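Local structure of malonyl-CoA decarboxylase (4KSA) at residues A[17-22]-A[224-229]; A[178-181]-A[186-189]; A[359-364]-A[391-396]. The protein probably catalyses the decarboxylation of malonyl-CoA to acetyl-CoA and carbon dioxide. All blocks are in the same frame, centred on the assembly; numbering follows the deposited sequence.

Contact 1: A[17-22]-A[224-229]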
# COMPACT_ATOMS: atom_id res chain seq x y z
N SER A 17 4.55 -5.86 -4.31
CA SER A 17 5.33 -5.74 -5.54
C SER A 17 5.46 -7.13 -6.18
O SER A 17 5.21 -7.30 -7.37
CB SER A 17 6.73 -5.20 -5.21
OG SER A 17 6.65 -3.92 -4.60
N LEU A 18 5.84 -8.12 -5.37
CA LEU A 18 6.01 -9.50 -5.82
C LEU A 18 4.67 -10.11 -6.26
O LEU A 18 4.63 -11.18 -6.87
CB LEU A 18 6.60 -10.37 -4.69
CG LEU A 18 7.80 -9.81 -3.91
CD1 LEU A 18 8.13 -10.71 -2.71
CD2 LEU A 18 8.98 -9.68 -4.86
N THR A 19 3.58 -9.44 -5.92
CA THR A 19 2.26 -9.92 -6.28
C THR A 19 1.91 -9.43 -7.67
O THR A 19 1.56 -10.23 -8.54
CB THR A 19 1.17 -9.45 -5.29
OG1 THR A 19 1.57 -9.78 -3.95
CG2 THR A 19 -0.17 -10.14 -5.59
N GLU A 20 2.01 -8.12 -7.89
CA GLU A 20 1.71 -7.60 -9.22
C GLU A 20 2.71 -8.17 -10.22
O GLU A 20 2.35 -8.47 -11.35
CB GLU A 20 1.71 -6.07 -9.24
CG GLU A 20 2.65 -5.41 -8.28
CD GLU A 20 2.55 -3.90 -8.36
OE1 GLU A 20 2.86 -3.35 -9.44
OE2 GLU A 20 2.16 -3.27 -7.35
N ARG A 21 3.96 -8.33 -9.79
CA ARG A 21 4.97 -8.91 -10.68
C ARG A 21 4.47 -10.30 -11.09
O ARG A 21 4.51 -10.67 -12.27
CB ARG A 21 6.31 -9.05 -9.95
CG ARG A 21 7.34 -9.91 -10.69
CD ARG A 21 8.60 -10.08 -9.85
NE ARG A 21 9.15 -8.78 -9.47
CZ ARG A 21 10.09 -8.60 -8.54
NH1 ARG A 21 10.60 -9.64 -7.88
NH2 ARG A 21 10.52 -7.38 -8.28
N GLY A 22 3.98 -11.05 -10.10
CA GLY A 22 3.47 -12.39 -10.33
C GLY A 22 2.09 -12.41 -10.96
O GLY A 22 1.58 -13.48 -11.30
N LEU A 224 3.76 -18.64 -3.45
CA LEU A 224 2.63 -18.99 -4.29
C LEU A 224 1.65 -17.85 -4.25
O LEU A 224 0.66 -17.87 -3.52
CB LEU A 224 1.96 -20.26 -3.79
CG LEU A 224 2.79 -21.53 -3.90
CD1 LEU A 224 1.99 -22.68 -3.34
CD2 LEU A 224 3.16 -21.78 -5.37
N VAL A 225 1.96 -16.84 -5.06
CA VAL A 225 1.16 -15.64 -5.18
C VAL A 225 -0.33 -15.88 -5.43
O VAL A 225 -0.69 -16.72 -6.25
CB VAL A 225 1.73 -14.74 -6.29
CG1 VAL A 225 0.63 -13.86 -6.89
CG2 VAL A 225 2.85 -13.85 -5.70
N ASP A 226 -1.16 -15.13 -4.71
CA ASP A 226 -2.60 -15.20 -4.80
C ASP A 226 -3.17 -16.55 -4.44
O ASP A 226 -4.33 -16.82 -4.71
CB ASP A 226 -3.06 -14.84 -6.23
CG ASP A 226 -3.01 -13.34 -6.49
OD1 ASP A 226 -3.06 -12.94 -7.68
OD2 ASP A 226 -2.94 -12.56 -5.52
N GLU A 227 -2.39 -17.39 -3.80
CA GLU A 227 -2.87 -18.72 -3.49
C GLU A 227 -3.12 -18.99 -2.00
O GLU A 227 -2.19 -18.98 -1.19
CB GLU A 227 -1.90 -19.74 -4.09
CG GLU A 227 -2.45 -21.13 -4.22
CD GLU A 227 -3.61 -21.21 -5.19
OE1 GLU A 227 -3.36 -21.08 -6.41
OE2 GLU A 227 -4.76 -21.41 -4.74
N PRO A 228 -4.39 -19.22 -1.61
CA PRO A 228 -4.69 -19.50 -0.20
C PRO A 228 -4.27 -20.94 0.18
O PRO A 228 -4.91 -21.90 -0.24
CB PRO A 228 -6.20 -19.26 -0.11
CG PRO A 228 -6.69 -19.66 -1.44
CD PRO A 228 -5.64 -19.09 -2.39
N LEU A 229 -3.19 -21.07 0.94
CA LEU A 229 -2.68 -22.37 1.33
C LEU A 229 -3.58 -23.09 2.34
O LEU A 229 -3.96 -24.26 2.15
CB LEU A 229 -1.28 -22.20 1.90
CG LEU A 229 -0.38 -21.37 0.99
CD1 LEU A 229 1.05 -21.42 1.49
CD2 LEU A 229 -0.49 -21.89 -0.44

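Contact 2: A[178-181]-A[186-189]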
# COMPACT_ATOMS: atom_id res chain seq x y z
N ILE A 178 -11.10 -13.47 4.10
CA ILE A 178 -11.59 -13.69 2.76
C ILE A 178 -13.07 -13.34 2.73
O ILE A 178 -13.88 -13.90 3.47
CB ILE A 178 -11.37 -15.16 2.34
CG1 ILE A 178 -9.86 -15.43 2.29
CG2 ILE A 178 -12.07 -15.45 1.03
CD1 ILE A 178 -9.50 -16.80 1.84
N ASP A 179 -13.41 -12.38 1.89
CA ASP A 179 -14.78 -11.94 1.79
C ASP A 179 -15.02 -11.38 0.40
O ASP A 179 -14.20 -11.57 -0.51
CB ASP A 179 -15.08 -10.89 2.86
CG ASP A 179 -14.14 -9.70 2.80
OD1 ASP A 179 -14.02 -9.11 1.71
OD2 ASP A 179 -13.53 -9.36 3.84
N TRP A 180 -16.14 -10.68 0.24
CA TRP A 180 -16.55 -10.10 -1.02
C TRP A 180 -15.62 -8.97 -1.50
O TRP A 180 -15.67 -8.57 -2.67
CB TRP A 180 -18.00 -9.58 -0.91
CG TRP A 180 -18.70 -9.51 -2.23
CD1 TRP A 180 -19.33 -8.44 -2.78
CD2 TRP A 180 -18.81 -10.58 -3.19
NE1 TRP A 180 -19.82 -8.76 -4.03
CE2 TRP A 180 -19.52 -10.07 -4.30
CE3 TRP A 180 -18.38 -11.91 -3.21
CZ2 TRP A 180 -19.81 -10.84 -5.42
CZ3 TRP A 180 -18.66 -12.68 -4.33
CH2 TRP A 180 -19.38 -12.15 -5.42
N THR A 181 -14.77 -8.46 -0.61
CA THR A 181 -13.84 -7.44 -1.04
C THR A 181 -12.54 -8.08 -1.45
O THR A 181 -11.59 -7.39 -1.83
CB THR A 181 -13.51 -6.39 0.02
OG1 THR A 181 -12.59 -6.94 0.97
CG2 THR A 181 -14.74 -5.94 0.70
N ILE A 186 -8.80 -14.64 -6.61
CA ILE A 186 -8.59 -15.45 -5.42
C ILE A 186 -9.92 -16.11 -5.07
O ILE A 186 -9.96 -17.28 -4.72
CB ILE A 186 -8.11 -14.62 -4.22
CG1 ILE A 186 -6.68 -14.11 -4.47
CG2 ILE A 186 -8.20 -15.46 -2.94
CD1 ILE A 186 -6.18 -13.07 -3.46
N LEU A 187 -11.02 -15.37 -5.18
CA LEU A 187 -12.32 -15.93 -4.86
C LEU A 187 -12.66 -17.09 -5.78
O LEU A 187 -13.33 -18.03 -5.38
CB LEU A 187 -13.42 -14.87 -4.93
CG LEU A 187 -13.42 -13.92 -3.72
CD1 LEU A 187 -14.58 -13.00 -3.86
CD2 LEU A 187 -13.51 -14.69 -2.40
N GLU A 188 -12.18 -17.02 -7.02
CA GLU A 188 -12.44 -18.06 -8.00
C GLU A 188 -11.83 -19.37 -7.52
O GLU A 188 -12.48 -20.41 -7.55
CB GLU A 188 -11.85 -17.64 -9.35
CG GLU A 188 -12.18 -18.55 -10.52
CD GLU A 188 -11.92 -17.86 -11.86
OE1 GLU A 188 -12.90 -17.39 -12.49
OE2 GLU A 188 -10.74 -17.77 -12.28
N LYS A 189 -10.59 -19.31 -7.06
CA LYS A 189 -9.92 -20.49 -6.55
C LYS A 189 -10.70 -21.02 -5.35
O LYS A 189 -10.88 -22.22 -5.21
CB LYS A 189 -8.49 -20.17 -6.12
CG LYS A 189 -7.59 -19.58 -7.19
CD LYS A 189 -6.27 -19.16 -6.58
CE LYS A 189 -5.41 -18.35 -7.52
NZ LYS A 189 -4.78 -19.13 -8.63

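Contact 3: A[359-364]-A[391-396]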
# COMPACT_ATOMS: atom_id res chain seq x y z
N GLN A 359 -16.40 -43.49 25.74
CA GLN A 359 -15.31 -43.97 26.57
C GLN A 359 -14.19 -44.57 25.74
O GLN A 359 -13.03 -44.52 26.12
CB GLN A 359 -15.84 -45.00 27.57
CG GLN A 359 -14.80 -45.39 28.60
CD GLN A 359 -15.20 -46.66 29.32
OE1 GLN A 359 -16.22 -46.70 30.01
NE2 GLN A 359 -14.38 -47.71 29.16
N LEU A 360 -14.54 -45.16 24.60
CA LEU A 360 -13.54 -45.74 23.72
C LEU A 360 -12.82 -44.57 23.04
O LEU A 360 -11.59 -44.58 22.87
CB LEU A 360 -14.19 -46.63 22.68
CG LEU A 360 -14.64 -48.00 23.18
CD1 LEU A 360 -15.42 -48.73 22.10
CD2 LEU A 360 -13.40 -48.79 23.59
N ALA A 361 -13.61 -43.56 22.66
CA ALA A 361 -13.06 -42.39 22.01
C ALA A 361 -11.98 -41.76 22.89
O ALA A 361 -10.93 -41.37 22.41
CB ALA A 361 -14.15 -41.39 21.74
N ALA A 362 -12.24 -41.69 24.19
CA ALA A 362 -11.28 -41.12 25.13
C ALA A 362 -9.93 -41.85 25.12
O ALA A 362 -8.88 -41.22 25.15
CB ALA A 362 -11.87 -41.11 26.53
N ALA A 363 -9.96 -43.17 25.07
CA ALA A 363 -8.71 -43.92 25.05
C ALA A 363 -8.05 -43.65 23.70
O ALA A 363 -6.83 -43.54 23.60
CB ALA A 363 -8.96 -45.41 25.23
N TYR A 364 -8.88 -43.54 22.67
CA TYR A 364 -8.38 -43.24 21.33
C TYR A 364 -7.57 -41.94 21.40
O TYR A 364 -6.36 -41.91 21.20
CB TYR A 364 -9.57 -43.07 20.38
CG TYR A 364 -9.21 -42.57 19.00
CD1 TYR A 364 -8.33 -43.28 18.19
CD2 TYR A 364 -9.77 -41.41 18.49
CE1 TYR A 364 -8.01 -42.85 16.91
CE2 TYR A 364 -9.47 -40.96 17.20
CZ TYR A 364 -8.59 -41.69 16.42
OH TYR A 364 -8.30 -41.27 15.14
N ASP A 391 -11.63 -30.44 24.65
CA ASP A 391 -12.67 -30.03 25.58
C ASP A 391 -13.97 -30.84 25.71
O ASP A 391 -14.53 -30.92 26.80
CB ASP A 391 -13.01 -28.57 25.31
CG ASP A 391 -13.47 -27.82 26.55
OD1 ASP A 391 -12.70 -27.80 27.54
OD2 ASP A 391 -14.58 -27.24 26.52
N ARG A 392 -14.47 -31.42 24.62
CA ARG A 392 -15.70 -32.19 24.72
C ARG A 392 -15.90 -33.15 23.56
O ARG A 392 -15.55 -32.84 22.44
CB ARG A 392 -16.91 -31.26 24.84
CG ARG A 392 -18.13 -31.73 24.05
CD ARG A 392 -19.42 -31.32 24.70
NE ARG A 392 -19.42 -29.92 25.09
CZ ARG A 392 -19.87 -28.92 24.33
NH1 ARG A 392 -19.81 -27.67 24.79
NH2 ARG A 392 -20.39 -29.17 23.13
N LEU A 393 -16.49 -34.30 23.84
CA LEU A 393 -16.76 -35.31 22.82
C LEU A 393 -18.23 -35.22 22.47
O LEU A 393 -19.08 -35.34 23.34
CB LEU A 393 -16.41 -36.70 23.36
CG LEU A 393 -15.02 -36.82 24.00
CD1 LEU A 393 -14.75 -38.26 24.39
CD2 LEU A 393 -13.96 -36.35 23.02
N ASN A 394 -18.55 -35.02 21.20
CA ASN A 394 -19.94 -34.87 20.80
C ASN A 394 -20.53 -36.09 20.12
O ASN A 394 -20.51 -36.18 18.90
CB ASN A 394 -20.09 -33.67 19.88
CG ASN A 394 -19.65 -32.38 20.52
OD1 ASN A 394 -20.20 -31.97 21.54
ND2 ASN A 394 -18.65 -31.74 19.94
N PHE A 395 -21.07 -37.01 20.92
CA PHE A 395 -21.68 -38.21 20.36
C PHE A 395 -22.75 -37.79 19.35
O PHE A 395 -23.54 -36.88 19.62
CB PHE A 395 -22.33 -39.05 21.48
CG PHE A 395 -22.82 -40.39 21.01
CD1 PHE A 395 -21.93 -41.43 20.77
CD2 PHE A 395 -24.17 -40.59 20.76
CE1 PHE A 395 -22.38 -42.66 20.28
CE2 PHE A 395 -24.63 -41.82 20.26
CZ PHE A 395 -23.73 -42.85 20.02
N LEU A 396 -22.77 -38.45 18.20
CA LEU A 396 -23.74 -38.16 17.15
C LEU A 396 -23.83 -36.69 16.74
O LEU A 396 -24.91 -36.15 16.55
CB LEU A 396 -25.12 -38.66 17.57
CG LEU A 396 -25.31 -40.17 17.43
CD1 LEU A 396 -26.69 -40.61 17.92
CD2 LEU A 396 -25.12 -40.53 15.97

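Contact 1: A[17-22]-A[224-229]
Val225, at the crest of a turn, plants its two methyls against Leu18 and Thr19 on helix 6-22. The apolar part of the contact is small. Val225 CG1 lies 4.0 Å from Thr19 CG2, the two side chains meeting at a slant, while Val225 CG2 rests on backbone: 3.4 Å from Leu18 O and 4.0 Å from Thr19 CA. The leucine therefore takes part through its carbonyl, an oxygen that already accepts the helical bond from Gly22 N; its own side chain packs instead on Val174 of the second subunit.

The polar groups lie alongside without bonding across. Thr19 has OG1 beside its backbone N (chi1 -52°), where it hydrogen-bonds Phe15 O one turn earlier. The same torsion puts Thr19 CG2 anti to the backbone N, where Asp226 OD2 lies 3.7 Å from it, the two side chains roughly perpendicular. The carboxylate has a charged partner close by: Arg23 of the same chain, the residue after Gly22, forms a salt bridge through NE with Asp226 OD1.

Backbone bonds shape the presenting loop. Residues 224-227 form a type II beta turn closed by Glu227 N to Leu224 O (3.1 Å). Asp226 occupies its third position with positive phi (62°), and Val225, at the second, projects at the helix. The turn lies in the connection between the antiparallel strands 214-220 and 230-237.

No hydrogen bond runs directly between the two segments. Across them the contact is van der Waals packing of methyls on methyl and backbone, while the nearby Arg23-Asp226 salt bridge links the chain just after Gly22 to this hairpin connection of the C-terminal domain.

Contact 2: A[178-181]-A[186-189]
Leu187 straddles a backbone carbonyl: its CD1 and its CD2 both lie 3.7 Å from Asp179 O, so the isobutyl fork faces the oxygen from beyond its end, tilted out of the peptide plane, with one methyl leading to each neighbouring side chain. The setting is a tight strand-to-helix connection, in which strand 174-178, outermost of the sheet within this chain, runs into an Asx turn and the chain then enters helix 184-193.

CD2 turns to Ile178. It meets CG2 of that residue at 3.8 Å, the two side chains running antiparallel alongside one another. Ile178 has CG2 anti to its backbone N, which places this branch, rather than the longer CG1 arm, against the leucine. CD1 takes the other direction, toward the six-membered part of the Trp180 indole, 4.0 Å from CE3. Here the side chains lie roughly perpendicular, with the methyl approaching the ring obliquely. Trp180 starts out pointing from its backbone away from the helix; with CG anti to the backbone N (chi1 -155°), the ring comes back to reach Leu187. Trp202 and Leu205 of helix 202-209 add further apolar contacts to the leucine.

The far end of the indole belongs to a subunit interface, since Trp180 NE1 donates to Glu188 OE1 of the third subunit. Leu187 and Trp180 thus link the strand end and the helix beside that interface.

Asp179, whose backbone N is bonded to Thr182 OG1, helps hold the bend. Its OD1 accepts from Thr181 N in the Asx turn, though the modelled distance is implausibly short and its detail doubtful; Thr181 OG1 donates to the syn lone pair of Asp179 OD1 at 2.7 Å.

Contact 3: A[359-364]-A[391-396]
Leu393 reaches from strand 389-394 to the flank of helix 347-367 and lays its CD1 methyl against Ala361, 4.1 Å from CB. Both side chains leave their backbones toward the other segment, and the leucine CD1 meets the alanine methyl at a slant, coming also to 4.3 Å from Ala362 N. With CD1 anti to CA (chi2 -175°) the leucine is stretched, and CD1 is its farthest methyl toward the helix. Alanines at 361 and 362 bring the helix backbone itself close to that methyl. Leu358 and Phe365 of the same helix and Val412 of the adjoining strand also touch Leu393, making this a largely apolar contact.

Residues on either side of Leu393 turn to the other face of the strand and pair with each other. Arg392 NH2 donates to Asn394 OD1 at 3.2 Å, nearly straight (163°); the oxygen lies at the edge of the guanidinium, and the donor approaches in the carbonyl plane on a lone pair, with a C=O...N angle of 136°. Asn394 ND2 gives its own hydrogen bond to Asn413 OD1 on strand 411-416, so both ends of the amide are engaged and its rotation is probably fixed.

Asp391 and Arg392 share Asn413 as their partner across the strands, a classic beta bulge just before the leucine. The whole is a helix packed on the outermost strand, within this chain, of a mixed beta sheet in an alpha/beta domain assigned to the acetyltransferase clan.

In the fold
Contacts 1 and 2 are neighbours, their centres 14 Å apart: the loop 224-229 touches helix 184-193, with Asp226 O packed on Ile186 CG1 and a weak ion pair between Glu227 OE1 and Lys189 NZ. Both are partly buried and have other subunits close by, and each sets methyls against a backbone oxygen, with turn bonds and charges around them. Contact 3 lies on the opposite side of the chain's centre from contact 1, about 41 Å away between centres. It is buried, apolar across its segments and touched by no other chain. Contacts 2 and 3 involve the two strands, 174-178 and 389-394, that are outermost in the same sheet within this chain.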